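Local coordinates for protein cysteine protease (Xylella fastidiosa, PDB 3OIS) that probably cleaves peptide bonds as a papain-family cysteine protease and binds the nucleotide uridine-5'-diphosphate, at residues 44-58 against 185-199. Residues are numbered along the deposited sequence; the frame is centred on the assembly and turned at random. Where two conformers were deposited one is given.
Sequences DFSYTPEKSVIAALP and SRVAQDIDHLKACLA. With UDP (uridine-5'-diphosphate), chain E.
With Asp-44 CG beside its own backbone N (chi1 -75°) and Arg-186 extended from CG to NE, carboxylate and guanidinium come together in a side-on salt bridge between 44-58 and strand 183-186 of a papain-family domain, a strand that pairs antiparallel with 280-287. The case illustrates how an extended segment can be anchored by polar and backbone bonds at one end and by apolar side chains at the other. Arg-186 NE and NH2 both donate to Asp-44 OD2 from the same face of the carboxylate, NE at 2.8 Å. Asp-44 OD1 accepts from the ribose O2' of UDP and forms a salt bridge with Arg-127, so the two oxygens have separate partners. Next door, the Phe-45 ring lies over the uracil, N3 above its centre.

Ser-46 and Arg-186 form a single beta bridge, Arg-186 N donating to Phe-45 O and Tyr-47 N to Arg-186 O, each bond 2.8 Å long. The Tyr-47 ring, swung anti to its N (chi1 177°), takes Cys-197 SG over one face, a sulfur-aromatic contact. A water joins Tyr-47 O, Ala-188 N and His-193 ND1.

Beyond this, helix 51-55 crosses helix 191-199 at 107°, their axes 9.2 Å apart. Ala-196 CB is the shared apolar point, met by Pro-49, Val-53, Ile-54 and Leu-57. Above the His-193 ring, Ile-54 CD1 makes a CH-pi contact, 4.3 Å from the ring centroid, while Pro-49 CG approaches to 3.6 Å from His-193 ND1.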
ATOM      1  N   ASP A  44      13.011  10.159 -10.260  1.00 15.85           N
ATOM      2  CA  ASP A  44      11.763  10.188  -9.460  1.00 15.78           C
ATOM      3  C   ASP A  44      11.357  11.638  -9.089  1.00 14.75           C
ATOM      4  O   ASP A  44      12.154  12.430  -8.578  1.00 14.98           O
ATOM      5  CB  ASP A  44      11.910   9.406  -8.171  1.00 16.30           C
ATOM      6  CG  ASP A  44      11.894   7.869  -8.368  1.00 17.45           C
ATOM      7  OD1 ASP A  44      11.626   7.412  -9.443  1.00 16.74           O
ATOM      8  OD2 ASP A  44      12.216   7.170  -7.406  1.00 18.80           O
ATOM      9  N   PHE A  45      10.110  11.981  -9.381  1.00 14.91           N
ATOM     10  CA  PHE A  45       9.587  13.317  -9.164  1.00 16.69           C
ATOM     11  C   PHE A  45       9.549  13.490  -7.668  1.00 18.59           C
ATOM     12  O   PHE A  45       9.274  12.525  -6.911  1.00 16.81           O
ATOM     13  CB  PHE A  45       8.127  13.451  -9.697  1.00 16.89           C
ATOM     14  CG  PHE A  45       7.993  13.431 -11.207  1.00 16.81           C
ATOM     15  CD1 PHE A  45       9.081  13.149 -12.061  1.00 19.24           C
ATOM     16  CD2 PHE A  45       6.770  13.801 -11.799  1.00 16.49           C
ATOM     17  CE1 PHE A  45       8.915  13.115 -13.438  1.00 17.37           C
ATOM     18  CE2 PHE A  45       6.556  13.774 -13.178  1.00 20.23           C
ATOM     19  CZ  PHE A  45       7.648  13.478 -14.030  1.00 22.91           C
ATOM     20  N   SER A  46       9.767  14.740  -7.241  1.00 19.72           N
ATOM     21  CA  SER A  46       9.665  15.130  -5.821  1.00 19.58           C
ATOM     22  C   SER A  46       8.336  15.811  -5.571  1.00 20.25           C
ATOM     23  O   SER A  46       7.958  16.732  -6.294  1.00 21.35           O
ATOM     24  CB  SER A  46      10.716  16.138  -5.434  1.00 21.39           C
ATOM     25  OG  SER A  46      11.949  15.572  -5.635  1.00 27.09           O
ATOM     26  N   TYR A  47       7.612  15.327  -4.565  1.00 18.65           N
ATOM     27  CA  TYR A  47       6.378  16.010  -4.125  1.00 19.47           C
ATOM     28  C   TYR A  47       6.798  17.282  -3.362  1.00 19.93           C
ATOM     29  O   TYR A  47       7.541  17.217  -2.399  1.00 20.38           O
ATOM     30  CB  TYR A  47       5.537  15.037  -3.266  1.00 19.46           C
ATOM     31  CG  TYR A  47       4.287  15.684  -2.712  1.00 17.96           C
ATOM     32  CD1 TYR A  47       3.130  15.684  -3.478  1.00 18.55           C
ATOM     33  CD2 TYR A  47       4.288  16.353  -1.470  1.00 20.98           C
ATOM     34  CE1 TYR A  47       1.939  16.262  -3.001  1.00 22.31           C
ATOM     35  CE2 TYR A  47       3.055  16.988  -0.997  1.00 18.46           C
ATOM     36  CZ  TYR A  47       1.952  16.888  -1.772  1.00 19.90           C
ATOM     37  OH  TYR A  47       0.816  17.466  -1.349  1.00 19.11           O
ATOM     38  N   THR A  48       6.391  18.462  -3.819  1.00 19.83           N
ATOM     39  CA  THR A  48       6.921  19.651  -3.200  1.00 21.69           C
ATOM     40  C   THR A  48       5.764  20.362  -2.570  1.00 20.32           C
ATOM     41  O   THR A  48       5.005  20.984  -3.266  1.00 21.08           O
ATOM     42  CB  THR A  48       7.610  20.572  -4.263  1.00 21.64           C
ATOM     43  OG1 THR A  48       8.653  19.812  -4.899  1.00 26.10           O
ATOM     44  CG2 THR A  48       8.246  21.844  -3.572  1.00 24.08           C
ATOM     45  N   PRO A  49       5.620  20.251  -1.246  1.00 20.12           N
ATOM     46  CA  PRO A  49       4.488  20.877  -0.591  1.00 21.31           C
ATOM     47  C   PRO A  49       4.672  22.394  -0.653  1.00 21.73           C
ATOM     48  O   PRO A  49       5.830  22.869  -0.657  1.00 23.05           O
ATOM     49  CB  PRO A  49       4.628  20.457   0.882  1.00 20.38           C
ATOM     50  CG  PRO A  49       5.572  19.270   0.895  1.00 21.97           C
ATOM     51  CD  PRO A  49       6.532  19.620  -0.268  1.00 22.42           C
ATOM     52  N   GLU A  50       3.569  23.100  -0.753  1.00 22.95           N
ATOM     53  CA  GLU A  50       3.565  24.578  -0.668  0.50 23.98           C
ATOM     54  C   GLU A  50       4.167  25.041   0.646  1.00 24.28           C
ATOM     55  O   GLU A  50       3.789  24.539   1.723  1.00 25.18           O
ATOM     56  CB  GLU A  50       2.138  25.106  -0.790  0.50 23.62           C
ATOM     57  CG  GLU A  50       1.668  25.258  -2.215  0.50 25.21           C
ATOM     58  CD  GLU A  50       2.600  26.128  -3.026  0.50 27.72           C
ATOM     59  OE1 GLU A  50       3.120  27.123  -2.475  0.50 23.64           O
ATOM     60  OE2 GLU A  50       2.818  25.803  -4.213  0.50 31.10           O
ATOM     61  N   LYS A  51       5.125  25.967   0.590  1.00 25.09           N
ATOM     62  CA  LYS A  51       5.700  26.457   1.844  0.50 24.78           C
ATOM     63  C   LYS A  51       4.645  27.022   2.784  1.00 24.71           C
ATOM     64  O   LYS A  51       4.817  26.939   4.025  1.00 24.71           O
ATOM     65  CB  LYS A  51       6.832  27.471   1.640  0.50 25.06           C
ATOM     66  CG  LYS A  51       8.221  26.821   1.638  0.50 23.68           C
ATOM     67  CD  LYS A  51       9.265  27.826   1.253  0.50 21.75           C
ATOM     68  CE  LYS A  51      10.426  27.157   0.481  0.50 25.30           C
ATOM     69  NZ  LYS A  51      10.174  26.928  -0.997  0.50 24.40           N
ATOM     70  N   SER A  52       3.563  27.577   2.244  1.00 24.67           N
ATOM     71  CA  SER A  52       2.510  28.126   3.127  1.00 24.62           C
ATOM     72  C   SER A  52       1.783  27.080   3.955  1.00 22.60           C
ATOM     73  O   SER A  52       1.330  27.356   5.086  1.00 22.11           O
ATOM     74  CB  SER A  52       1.488  29.030   2.375  1.00 24.71           C
ATOM     75  OG  SER A  52       0.917  28.394   1.238  1.00 27.99           O
ATOM     76  N   VAL A  53       1.706  25.885   3.381  1.00 22.67           N
ATOM     77  CA  VAL A  53       1.040  24.757   4.022  1.00 21.44           C
ATOM     78  C   VAL A  53       1.919  24.224   5.134  1.00 21.54           C
ATOM     79  O   VAL A  53       1.470  24.073   6.278  1.00 20.99           O
ATOM     80  CB  VAL A  53       0.777  23.684   2.966  1.00 20.76           C
ATOM     81  CG1 VAL A  53       0.229  22.434   3.624  1.00 20.97           C
ATOM     82  CG2 VAL A  53      -0.182  24.199   1.965  1.00 22.31           C
ATOM     83  N   ILE A  54       3.190  24.016   4.817  1.00 21.20           N
ATOM     84  CA  ILE A  54       4.174  23.569   5.843  1.00 23.97           C
ATOM     85  C   ILE A  54       4.266  24.509   7.033  1.00 24.33           C
ATOM     86  O   ILE A  54       4.388  24.088   8.222  1.00 24.03           O
ATOM     87  CB  ILE A  54       5.575  23.329   5.209  1.00 24.45           C
ATOM     88  CG1 ILE A  54       5.573  22.058   4.336  1.00 27.28           C
ATOM     89  CG2 ILE A  54       6.724  23.208   6.311  1.00 27.08           C
ATOM     90  CD1 ILE A  54       6.798  22.083   3.328  1.00 33.39           C
ATOM     91  N   ALA A  55       4.205  25.796   6.730  1.00 24.16           N
ATOM     92  CA  ALA A  55       4.281  26.805   7.802  1.00 26.35           C
ATOM     93  C   ALA A  55       3.098  26.793   8.737  1.00 26.64           C
ATOM     94  O   ALA A  55       3.234  27.271   9.871  1.00 30.30           O
ATOM     95  CB  ALA A  55       4.448  28.232   7.215  1.00 26.28           C
ATOM     96  N   ALA A  56       1.963  26.269   8.260  1.00 24.81           N
ATOM     97  CA  ALA A  56       0.712  26.337   8.978  1.00 25.18           C
ATOM     98  C   ALA A  56      -0.040  25.005   9.006  1.00 23.85           C
ATOM     99  O   ALA A  56      -1.196  24.914   8.592  1.00 24.46           O
ATOM    100  CB  ALA A  56      -0.196  27.449   8.383  1.00 25.43           C
ATOM    101  N   LEU A  57       0.626  23.976   9.528  1.00 22.01           N
ATOM    102  CA  LEU A  57       0.007  22.641   9.613  1.00 20.91           C
ATOM    103  C   LEU A  57      -0.995  22.545  10.735  1.00 19.89           C
ATOM    104  O   LEU A  57      -0.736  22.997  11.859  1.00 21.77           O
ATOM    105  CB  LEU A  57       1.102  21.551   9.821  1.00 20.36           C
ATOM    106  CG  LEU A  57       2.121  21.470   8.720  1.00 21.93           C
ATOM    107  CD1 LEU A  57       3.396  20.690   9.114  1.00 19.52           C
ATOM    108  CD2 LEU A  57       1.446  20.868   7.480  1.00 18.31           C
ATOM    109  N   PRO A  58      -2.161  21.946  10.454  1.00 20.48           N
ATOM    110  CA  PRO A  58      -3.137  21.746  11.513  1.00 20.11           C
ATOM    111  C   PRO A  58      -2.668  20.684  12.492  1.00 19.74           C
ATOM    112  O   PRO A  58      -1.745  19.873  12.169  1.00 18.97           O
ATOM    113  CB  PRO A  58      -4.363  21.268  10.765  1.00 19.95           C
ATOM    114  CG  PRO A  58      -3.799  20.520   9.627  1.00 20.78           C
ATOM    115  CD  PRO A  58      -2.564  21.305   9.201  1.00 20.33           C
ATOM    116  N   SER A 185       4.725  11.110  -7.465  1.00 14.90           N
ATOM    117  CA  SER A 185       5.929  11.735  -6.897  0.50 14.37           C
ATOM    118  C   SER A 185       6.225  11.219  -5.515  1.00 12.90           C
ATOM    119  O   SER A 185       5.318  10.829  -4.745  1.00 15.12           O
ATOM    120  CB  SER A 185       5.843  13.260  -6.854  0.50 15.78           C
ATOM    121  OG  SER A 185       4.677  13.739  -6.168  0.50 12.31           O
ATOM    122  N   ARG A 186       7.510  11.222  -5.154  1.00 14.62           N
ATOM    123  CA  ARG A 186       7.912  10.842  -3.800  1.00 14.33           C
ATOM    124  C   ARG A 186       7.826  11.939  -2.767  1.00 16.36           C
ATOM    125  O   ARG A 186       8.332  13.078  -2.981  1.00 16.79           O
ATOM    126  CB  ARG A 186       9.425  10.453  -3.741  1.00 15.34           C
ATOM    127  CG  ARG A 186       9.708   9.239  -4.390  1.00 17.58           C
ATOM    128  CD  ARG A 186      11.128   8.821  -4.031  1.00 18.92           C
ATOM    129  NE  ARG A 186      11.398   7.589  -4.736  1.00 18.04           N
ATOM    130  CZ  ARG A 186      11.295   6.362  -4.169  1.00 18.94           C
ATOM    131  NH1 ARG A 186      10.977   6.252  -2.861  1.00 16.25           N
ATOM    132  NH2 ARG A 186      11.558   5.282  -4.924  1.00 15.44           N
ATOM    133  N   VAL A 187       7.301  11.593  -1.617  1.00 15.50           N
ATOM    134  CA  VAL A 187       7.287  12.489  -0.455  1.00 18.28           C
ATOM    135  C   VAL A 187       8.485  12.253   0.389  1.00 19.76           C
ATOM    136  O   VAL A 187       8.863  11.102   0.653  1.00 18.80           O
ATOM    137  CB  VAL A 187       6.039  12.351   0.470  1.00 18.43           C
ATOM    138  CG1 VAL A 187       6.028  13.527   1.458  1.00 20.42           C
ATOM    139  CG2 VAL A 187       4.692  12.370  -0.283  1.00 20.06           C
ATOM    140  N   ALA A 188       9.131  13.358   0.791  1.00 21.87           N
ATOM    141  CA  ALA A 188      10.304  13.298   1.628  1.00 21.68           C
ATOM    142  C   ALA A 188       9.959  12.696   2.937  1.00 22.21           C
ATOM    143  O   ALA A 188       8.869  12.917   3.507  1.00 23.37           O
ATOM    144  CB  ALA A 188      10.868  14.699   1.859  1.00 22.14           C
ATOM    145  N   GLN A 189      10.870  11.893   3.443  1.00 22.10           N
ATOM    146  CA  GLN A 189      10.578  11.265   4.732  1.00 20.64           C
ATOM    147  C   GLN A 189      10.922  12.260   5.842  1.00 23.04           C
ATOM    148  O   GLN A 189      11.984  12.187   6.541  1.00 20.92           O
ATOM    149  CB  GLN A 189      11.369   9.952   4.848  1.00 19.15           C
ATOM    150  CG  GLN A 189      11.206   9.293   6.161  1.00 18.01           C
ATOM    151  CD  GLN A 189      11.796   7.888   6.143  1.00 22.68           C
ATOM    152  OE1 GLN A 189      12.682   7.591   5.327  1.00 26.32           O
ATOM    153  NE2 GLN A 189      11.274   7.015   6.980  1.00 17.83           N
ATOM    154  N   ASP A 190       9.978  13.159   6.062  1.00 19.39           N
ATOM    155  CA  ASP A 190      10.174  14.304   6.922  1.00 21.65           C
ATOM    156  C   ASP A 190       8.778  14.472   7.435  1.00 20.15           C
ATOM    157  O   ASP A 190       7.886  14.561   6.634  1.00 20.16           O
ATOM    158  CB  ASP A 190      10.628  15.509   6.045  1.00 20.82           C
ATOM    159  CG  ASP A 190      10.605  16.799   6.782  1.00 25.00           C
ATOM    160  OD1 ASP A 190       9.590  17.165   7.315  1.00 25.22           O
ATOM    161  OD2 ASP A 190      11.620  17.525   6.846  1.00 33.13           O
ATOM    162  N   ILE A 191       8.598  14.543   8.757  1.00 19.61           N
ATOM    163  CA  ILE A 191       7.229  14.532   9.343  1.00 20.94           C
ATOM    164  C   ILE A 191       6.381  15.702   8.798  1.00 20.38           C
ATOM    165  O   ILE A 191       5.197  15.543   8.471  1.00 19.54           O
ATOM    166  CB  ILE A 191       7.287  14.508  10.862  1.00 22.01           C
ATOM    167  CG1 ILE A 191       7.651  13.114  11.324  1.00 26.79           C
ATOM    168  CG2 ILE A 191       5.960  14.870  11.507  1.00 25.98           C
ATOM    169  CD1 ILE A 191       8.227  13.190  12.726  1.00 30.67           C
ATOM    170  N   ASP A 192       6.998  16.866   8.635  1.00 20.47           N
ATOM    171  CA  ASP A 192       6.206  18.023   8.183  1.00 19.74           C
ATOM    172  C   ASP A 192       5.787  17.879   6.712  1.00 19.05           C
ATOM    173  O   ASP A 192       4.748  18.406   6.274  1.00 18.72           O
ATOM    174  CB  ASP A 192       7.056  19.292   8.363  1.00 20.65           C
ATOM    175  CG  ASP A 192       7.185  19.723   9.814  1.00 25.22           C
ATOM    176  OD1 ASP A 192       6.467  19.259  10.740  1.00 27.20           O
ATOM    177  OD2 ASP A 192       7.993  20.640   9.998  1.00 32.56           O
ATOM    178  N   HIS A 193       6.575  17.173   5.931  1.00 16.72           N
ATOM    179  CA  HIS A 193       6.196  16.922   4.542  1.00 16.52           C
ATOM    180  C   HIS A 193       5.069  15.895   4.454  1.00 17.01           C
ATOM    181  O   HIS A 193       4.160  16.086   3.683  1.00 17.06           O
ATOM    182  CB  HIS A 193       7.361  16.455   3.723  1.00 17.08           C
ATOM    183  CG  HIS A 193       8.298  17.556   3.370  1.00 19.59           C
ATOM    184  ND1 HIS A 193       8.643  17.844   2.069  1.00 24.09           N
ATOM    185  CD2 HIS A 193       8.933  18.469   4.149  1.00 22.02           C
ATOM    186  CE1 HIS A 193       9.458  18.881   2.055  1.00 23.89           C
ATOM    187  NE2 HIS A 193       9.660  19.275   3.303  1.00 21.89           N
ATOM    188  N   LEU A 194       5.142  14.841   5.279  1.00 15.52           N
ATOM    189  CA  LEU A 194       4.043  13.872   5.359  1.00 14.54           C
ATOM    190  C   LEU A 194       2.783  14.572   5.872  1.00 13.48           C
ATOM    191  O   LEU A 194       1.688  14.288   5.395  1.00 15.35           O
ATOM    192  CB  LEU A 194       4.356  12.682   6.271  1.00 13.64           C
ATOM    193  CG  LEU A 194       5.695  11.980   5.914  1.00 16.17           C
ATOM    194  CD1 LEU A 194       6.010  10.782   6.946  1.00 17.88           C
ATOM    195  CD2 LEU A 194       5.604  11.452   4.498  1.00 15.14           C
ATOM    196  N   LYS A 195       2.952  15.460   6.841  1.00 13.64           N
ATOM    197  CA  LYS A 195       1.737  16.131   7.358  1.00 17.06           C
ATOM    198  C   LYS A 195       1.174  17.064   6.275  1.00 15.59           C
ATOM    199  O   LYS A 195      -0.053  17.151   6.107  1.00 16.13           O
ATOM    200  CB  LYS A 195       1.983  16.892   8.670  1.00 15.24           C
ATOM    201  CG  LYS A 195       2.329  16.090   9.945  1.00 15.08           C
ATOM    202  CD  LYS A 195       2.723  17.118  11.070  1.00 19.43           C
ATOM    203  CE  LYS A 195       2.793  16.408  12.388  1.00 22.49           C
ATOM    204  NZ  LYS A 195       3.179  17.392  13.467  1.00 20.09           N
ATOM    205  N   ALA A 196       2.039  17.786   5.561  1.00 17.41           N
ATOM    206  CA  ALA A 196       1.580  18.764   4.567  1.00 16.95           C
ATOM    207  C   ALA A 196       0.828  18.055   3.455  1.00 18.04           C
ATOM    208  O   ALA A 196      -0.177  18.588   2.927  1.00 17.32           O
ATOM    209  CB  ALA A 196       2.725  19.478   3.982  1.00 17.24           C
ATOM    210  N   CYS A 197       1.321  16.860   3.086  1.00 14.94           N
ATOM    211  CA  CYS A 197       0.629  16.062   2.058  1.00 15.27           C
ATOM    212  C   CYS A 197      -0.833  15.787   2.513  1.00 14.99           C
ATOM    213  O   CYS A 197      -1.808  16.010   1.767  1.00 15.18           O
ATOM    214  CB  CYS A 197       1.396  14.731   1.848  1.00 14.40           C
ATOM    215  SG  CYS A 197       0.819  13.765   0.455  1.00 19.37           S
ATOM    216  N   LEU A 198      -0.957  15.277   3.749  1.00 14.45           N
ATOM    217  CA  LEU A 198      -2.283  14.943   4.263  1.00 15.07           C
ATOM    218  C   LEU A 198      -3.146  16.224   4.462  1.00 16.38           C
ATOM    219  O   LEU A 198      -4.378  16.175   4.285  1.00 14.50           O
ATOM    220  CB  LEU A 198      -2.116  14.187   5.583  1.00 14.32           C
ATOM    221  CG  LEU A 198      -1.476  12.785   5.431  1.00 12.71           C
ATOM    222  CD1 LEU A 198      -0.963  12.359   6.858  1.00 13.01           C
ATOM    223  CD2 LEU A 198      -2.472  11.776   4.807  1.00 14.15           C
ATOM    224  N   ALA A 199      -2.484  17.285   4.895  1.00 15.80           N
ATOM    225  CA  ALA A 199      -3.182  18.565   5.120  1.00 17.98           C
ATOM    226  C   ALA A 199      -3.916  19.156   3.912  1.00 18.98           C
ATOM    227  O   ALA A 199      -4.956  19.891   4.087  1.00 20.39           O
ATOM    228  CB  ALA A 199      -2.249  19.583   5.690  1.00 17.47           C
TER
HETATM  229  N1  UDP E 292       8.517   9.508 -13.228  1.00 16.50           N
HETATM  230  C2  UDP E 292       8.017   9.921 -12.024  1.00 14.97           C
HETATM  231  N3  UDP E 292       6.709  10.388 -11.984  1.00 14.54           N
HETATM  232  C4  UDP E 292       5.939  10.430 -13.101  1.00 15.48           C
HETATM  233  C5  UDP E 292       6.454  10.049 -14.353  1.00 16.83           C
HETATM  234  C6  UDP E 292       7.735   9.479 -14.353  1.00 16.94           C
HETATM  235  O2  UDP E 292       8.644   9.885 -11.012  1.00 13.61           O
HETATM  236  O4  UDP E 292       4.787  10.960 -12.975  1.00 14.13           O
HETATM  237  C1' UDP E 292       9.973   9.133 -13.233  1.00 17.20           C
HETATM  238  C2' UDP E 292      10.273   7.797 -12.588  1.00 19.48           C
HETATM  239  O2' UDP E 292      11.608   7.916 -12.099  1.00 16.98           O
HETATM  240  C3' UDP E 292      10.251   6.947 -13.797  1.00 18.83           C
HETATM  241  C4' UDP E 292      10.981   7.829 -14.835  1.00 19.83           C
HETATM  242  O4' UDP E 292      10.495   9.162 -14.570  1.00 19.50           O
HETATM  243  O3' UDP E 292      11.045   5.798 -13.511  1.00 18.71           O
HETATM  244  C5' UDP E 292      10.696   7.339 -16.252  1.00 18.87           C
HETATM  245  O5' UDP E 292       9.292   7.480 -16.462  1.00 22.70           O
HETATM  246  PA  UDP E 292       8.617   7.466 -17.835  1.00 24.54           P
HETATM  247  O1A UDP E 292       7.159   7.218 -17.779  1.00 23.18           O
HETATM  248  O2A UDP E 292       9.037   8.640 -18.651  1.00 25.95           O
HETATM  249  O3A UDP E 292       9.357   6.143 -18.432  1.00 32.94           O
HETATM  250  PB  UDP E 292       9.107   5.176 -19.703  1.00 34.50           P
HETATM  251  O1B UDP E 292      10.374   5.090 -20.420  1.00 39.37           O
HETATM  252  O2B UDP E 292       8.644   3.949 -19.107  1.00 32.20           O
HETATM  253  O3B UDP E 292       8.043   5.681 -20.629  1.00 36.52           O
HETATM  254  O   HOH W   1       1.148  19.546   0.443  1.00 20.53           O
HETATM  255  O   HOH W   2       8.548  16.072  -0.183  1.00 27.04           O
HETATM  256  O   HOH W   3       0.843  19.768  13.158  1.00 21.38           O